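PDB 3EFY: Cif (Cell cycle inhibiting factor) from Escherichia coli, which deamidates a glutamine of host NEDD8 to glutamate, thereby disabling cullin-RING ubiquitin ligases and blocking the host cell cycle. Local coordinates for residues A[10-22]-A[56-69]. Residues are numbered along the deposited sequence; the frame is centred on the assembly and turned at random.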
loop_
_atom_site.group_PDB
_atom_site.type_symbol
_atom_site.label_atom_id
_atom_site.label_comp_id
_atom_site.label_asym_id
_atom_site.label_seq_id
_atom_site.Cartn_x
_atom_site.Cartn_y
_atom_site.Cartn_z
ATOM N N CYS A 10 12.401 10.370 3.352
ATOM C CA CYS A 10 12.892 9.123 3.945
ATOM C C CYS A 10 11.798 8.467 4.791
ATOM O O CYS A 10 11.660 7.202 4.782
ATOM C CB CYS A 10 14.143 9.295 4.773
ATOM S SG CYS A 10 14.056 10.490 6.118
ATOM N N GLY A 11 11.049 9.274 5.533
ATOM C CA GLY A 11 10.010 8.729 6.421
ATOM C C GLY A 11 8.799 8.165 5.692
ATOM O O GLY A 11 8.226 7.131 6.092
ATOM N N VAL A 12 8.395 8.822 4.599
ATOM C CA VAL A 12 7.338 8.337 3.734
ATOM C C VAL A 12 7.733 7.002 3.079
ATOM O O VAL A 12 6.934 6.051 3.083
ATOM C CB VAL A 12 6.956 9.411 2.722
ATOM C CG1 VAL A 12 6.083 8.857 1.674
ATOM C CG2 VAL A 12 6.254 10.565 3.480
ATOM N N THR A 13 8.960 6.910 2.582
ATOM C CA THR A 13 9.474 5.654 2.041
ATOM C C THR A 13 9.463 4.565 3.093
ATOM O O THR A 13 8.955 3.460 2.838
ATOM C CB THR A 13 10.887 5.859 1.508
ATOM O OG1 THR A 13 10.802 6.776 0.393
ATOM C CG2 THR A 13 11.491 4.543 1.034
ATOM N N ALA A 14 9.980 4.879 4.255
ATOM C CA ALA A 14 10.006 3.892 5.359
ATOM C C ALA A 14 8.618 3.385 5.699
ATOM O O ALA A 14 8.398 2.173 5.882
ATOM C CB ALA A 14 10.660 4.474 6.593
ATOM N N ASN A 15 7.661 4.310 5.860
ATOM C CA ASN A 15 6.317 3.884 6.224
ATOM C C ASN A 15 5.670 2.995 5.167
ATOM O O ASN A 15 4.970 2.036 5.477
ATOM C CB ASN A 15 5.436 5.118 6.421
ATOM C CG ASN A 15 5.839 5.965 7.584
ATOM O OD1 ASN A 15 6.646 5.579 8.434
ATOM N ND2 ASN A 15 5.200 7.159 7.681
ATOM N N ALA A 16 5.924 3.295 3.884
ATOM C CA ALA A 16 5.384 2.534 2.797
ATOM C C ALA A 16 5.975 1.111 2.747
ATOM O O ALA A 16 5.285 0.170 2.415
ATOM C CB ALA A 16 5.622 3.259 1.495
ATOM N N ILE A 17 7.247 1.002 3.039
ATOM C CA ILE A 17 7.918 -0.282 3.127
ATOM C C ILE A 17 7.346 -1.125 4.269
ATOM O O ILE A 17 7.061 -2.333 4.080
ATOM C CB ILE A 17 9.426 -0.145 3.259
ATOM C CG1 ILE A 17 10.037 0.507 2.020
ATOM C CG2 ILE A 17 10.052 -1.545 3.477
ATOM C CD1 ILE A 17 11.431 0.977 2.237
ATOM N N MET A 18 7.073 -0.513 5.427
ATOM C CA MET A 18 6.408 -1.239 6.507
ATOM C C MET A 18 5.052 -1.787 6.048
ATOM O O MET A 18 4.715 -2.938 6.355
ATOM C CB MET A 18 6.246 -0.360 7.751
ATOM C CG MET A 18 7.559 0.055 8.366
ATOM S SD MET A 18 8.569 -1.298 9.004
ATOM C CE MET A 18 7.729 -1.634 10.582
ATOM N N LYS A 19 4.287 -0.990 5.304
ATOM C CA LYS A 19 2.981 -1.456 4.793
ATOM C C LYS A 19 3.170 -2.670 3.854
ATOM O O LYS A 19 2.398 -3.651 3.910
ATOM C CB LYS A 19 2.238 -0.346 4.062
ATOM C CG LYS A 19 1.821 0.799 4.981
ATOM C CD LYS A 19 1.014 1.846 4.205
ATOM C CE LYS A 19 0.583 3.042 5.105
ATOM N NZ LYS A 19 0.056 4.207 4.269
ATOM N N LEU A 20 4.193 -2.613 3.009
ATOM C CA LEU A 20 4.482 -3.739 2.114
ATOM C C LEU A 20 4.758 -5.011 2.871
ATOM O O LEU A 20 4.326 -6.099 2.473
ATOM C CB LEU A 20 5.679 -3.424 1.176
ATOM C CG LEU A 20 5.301 -2.447 0.054
ATOM C CD1 LEU A 20 6.563 -2.034 -0.698
ATOM C CD2 LEU A 20 4.289 -3.047 -0.949
ATOM N N PHE A 21 5.519 -4.914 3.955
ATOM C CA PHE A 21 5.827 -6.119 4.738
ATOM C C PHE A 21 4.661 -6.647 5.547
ATOM O O PHE A 21 4.563 -7.852 5.757
ATOM C CB PHE A 21 7.001 -5.892 5.676
ATOM C CG PHE A 21 8.352 -6.071 4.990
ATOM C CD1 PHE A 21 9.006 -7.289 4.966
ATOM C CD2 PHE A 21 8.941 -5.037 4.287
ATOM C CE1 PHE A 21 10.211 -7.451 4.294
ATOM C CE2 PHE A 21 10.124 -5.207 3.636
ATOM C CZ PHE A 21 10.775 -6.407 3.621
ATOM N N LEU A 22 3.837 -5.749 6.054
ATOM C CA LEU A 22 2.887 -6.044 7.141
ATOM C C LEU A 22 1.413 -6.052 6.815
ATOM O O LEU A 22 0.646 -6.750 7.512
ATOM C CB LEU A 22 3.115 -5.078 8.291
ATOM C CG LEU A 22 4.531 -5.057 8.847
ATOM C CD1 LEU A 22 4.752 -3.944 9.922
ATOM C CD2 LEU A 22 4.939 -6.428 9.440
ATOM N N VAL A 56 10.883 -7.019 10.722
ATOM C CA VAL A 56 11.231 -5.729 10.110
ATOM C C VAL A 56 11.288 -4.662 11.196
ATOM O O VAL A 56 10.407 -4.608 12.079
ATOM C CB VAL A 56 10.242 -5.422 8.966
ATOM C CG1 VAL A 56 8.742 -5.363 9.373
ATOM C CG2 VAL A 56 10.673 -4.213 8.270
ATOM N N LEU A 57 12.317 -3.833 11.134
ATOM C CA LEU A 57 12.607 -2.801 12.081
ATOM C C LEU A 57 12.583 -1.448 11.397
ATOM O O LEU A 57 13.397 -1.188 10.462
ATOM C CB LEU A 57 13.973 -3.036 12.707
ATOM C CG LEU A 57 14.512 -2.055 13.707
ATOM C CD1 LEU A 57 13.743 -2.145 15.058
ATOM C CD2 LEU A 57 16.012 -2.346 13.965
ATOM N N ARG A 58 11.653 -0.583 11.846
ATOM C CA ARG A 58 11.640 0.806 11.354
ATOM C C ARG A 58 12.455 1.673 12.289
ATOM O O ARG A 58 12.233 1.661 13.500
ATOM C CB ARG A 58 10.214 1.363 11.260
ATOM C CG ARG A 58 10.199 2.711 10.544
ATOM C CD ARG A 58 8.890 3.405 10.805
ATOM N NE ARG A 58 8.728 4.637 10.026
ATOM C CZ ARG A 58 9.378 5.781 10.238
ATOM N NH1 ARG A 58 10.286 5.886 11.191
ATOM N NH2 ARG A 58 9.126 6.835 9.462
ATOM N N VAL A 59 13.461 2.366 11.753
ATOM C CA VAL A 59 14.336 3.208 12.509
ATOM C C VAL A 59 14.098 4.690 12.252
ATOM O O VAL A 59 14.179 5.141 11.119
ATOM C CB VAL A 59 15.833 2.958 12.151
ATOM C CG1 VAL A 59 16.739 3.747 13.098
ATOM C CG2 VAL A 59 16.130 1.412 12.189
ATOM N N ASN A 60 13.846 5.417 13.324
ATOM C CA ASN A 60 13.751 6.899 13.298
ATOM C C ASN A 60 15.022 7.367 13.993
ATOM O O ASN A 60 15.168 7.263 15.218
ATOM C CB ASN A 60 12.465 7.323 14.034
ATOM C CG ASN A 60 11.735 8.455 13.389
ATOM O OD1 ASN A 60 11.288 9.362 14.144
ATOM N ND2 ASN A 60 11.500 8.446 12.063
ATOM N N ASP A 61 16.013 7.747 13.182
ATOM C CA ASP A 61 17.334 8.093 13.645
ATOM C C ASP A 61 17.455 9.614 13.740
ATOM O O ASP A 61 17.732 10.279 12.769
ATOM C CB ASP A 61 18.339 7.471 12.658
ATOM C CG ASP A 61 19.788 7.595 13.048
ATOM O OD1 ASP A 61 20.164 8.485 13.830
ATOM O OD2 ASP A 61 20.579 6.757 12.495
ATOM N N GLY A 62 17.287 10.106 14.977
ATOM C CA GLY A 62 17.219 11.540 15.241
ATOM C C GLY A 62 18.574 12.196 15.023
ATOM O O GLY A 62 18.657 13.323 14.486
ATOM N N ALA A 63 19.638 11.525 15.450
ATOM C CA ALA A 63 20.992 12.095 15.345
ATOM C C ALA A 63 21.468 12.212 13.893
ATOM O O ALA A 63 21.993 13.267 13.450
ATOM C CB ALA A 63 21.950 11.257 16.173
ATOM N N LEU A 64 21.265 11.148 13.104
ATOM C CA LEU A 64 21.576 11.172 11.702
ATOM C C LEU A 64 20.582 12.019 10.931
ATOM O O LEU A 64 20.894 12.492 9.834
ATOM C CB LEU A 64 21.625 9.750 11.127
ATOM C CG LEU A 64 22.315 9.525 9.777
ATOM C CD1 LEU A 64 23.782 9.882 9.829
ATOM C CD2 LEU A 64 22.123 8.100 9.259
ATOM N N GLY A 65 19.382 12.226 11.499
ATOM C CA GLY A 65 18.290 12.910 10.863
ATOM C C GLY A 65 17.735 12.137 9.673
ATOM O O GLY A 65 17.583 12.646 8.571
ATOM N N HIS A 66 17.367 10.877 9.905
ATOM C CA HIS A 66 17.112 10.000 8.811
ATOM C C HIS A 66 16.220 8.829 9.310
ATOM O O HIS A 66 16.225 8.551 10.486
ATOM C CB HIS A 66 18.468 9.465 8.355
ATOM C CG HIS A 66 18.393 8.662 7.111
ATOM N ND1 HIS A 66 17.506 8.968 6.103
ATOM C CD2 HIS A 66 19.102 7.579 6.687
ATOM C CE1 HIS A 66 17.626 8.056 5.156
ATOM N NE2 HIS A 66 18.620 7.238 5.456
ATOM N N ALA A 67 15.367 8.325 8.453
ATOM C CA ALA A 67 14.579 7.111 8.751
ATOM C C ALA A 67 14.852 6.032 7.716
ATOM O O ALA A 67 15.104 6.314 6.546
ATOM C CB ALA A 67 13.074 7.438 8.778
ATOM N N TYR A 68 14.749 4.759 8.123
ATOM C CA TYR A 68 15.126 3.663 7.239
ATOM C C TYR A 68 14.645 2.333 7.833
ATOM O O TYR A 68 14.220 2.310 8.978
ATOM C CB TYR A 68 16.653 3.646 6.989
ATOM C CG TYR A 68 17.505 3.813 8.180
ATOM C CD1 TYR A 68 17.954 2.711 8.919
ATOM C CD2 TYR A 68 17.870 5.079 8.693
ATOM C CE1 TYR A 68 18.772 2.877 10.039
ATOM C CE2 TYR A 68 18.610 5.217 9.799
ATOM C CZ TYR A 68 19.073 4.132 10.513
ATOM O OH TYR A 68 19.869 4.335 11.625
ATOM N N ILE A 69 14.744 1.268 7.049
ATOM C CA ILE A 69 14.201 -0.072 7.426
ATOM C C ILE A 69 15.360 -1.056 7.525
ATOM O O ILE A 69 16.211 -1.082 6.634
ATOM C CB ILE A 69 13.234 -0.566 6.401
ATOM C CG1 ILE A 69 12.035 0.386 6.165
ATOM C CG2 ILE A 69 12.715 -1.962 6.817
ATOM C CD1 ILE A 69 11.278 0.730 7.433
HETATM O O HOH W 1 13.948 5.579 4.089
#
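C10 meets H66 where the first turn of helix 10-22 comes down on the strand hairpin of the C-terminal, CIF-family catalytic domain, a worked example of how papain-like folds pair a helix-borne cysteine with a strand-borne histidine. The sulfur sits at the edge of the imidazole, its SG 3.8 Å from H66 ND1. The chi1 of 56° tucks SG between the two backbone arms of C10 and turns it to the A67 N-H, which gives it a weak hydrogen bond. H66 NE2 is hydrogen-bonded to Q86 OE1; C10, H66 and Q86 are the probable catalytic trio. This end is the more open, water-bridged one: C10 and G11 are partly exposed, and a water donates to both C10 O and A67 O.

Further along, packing closes up. M18, curled by two successive turns, lays its SD 3.7 Å from both V56 CG2 and I69 CD1, and I69 CD1 also rests 3.9 Å from A14 CB. R58 places two nitrogens on the single acceptor N15 OD1, NE at 2.8 Å nearly in line with the C=O and NH2 at 3.0 Å from above the amide plane; A14 CB covers one guanidinium face.

Helix 10-22 runs 21° from strand 66-69. Strand 159-166 flanks strand 54-61, its F164 touching M18 and L22, while helix 168-184 packs on L20 and F21. V12, A16 and L20 also meet the second subunit, where K19 salt-bridges D23 of that subunit.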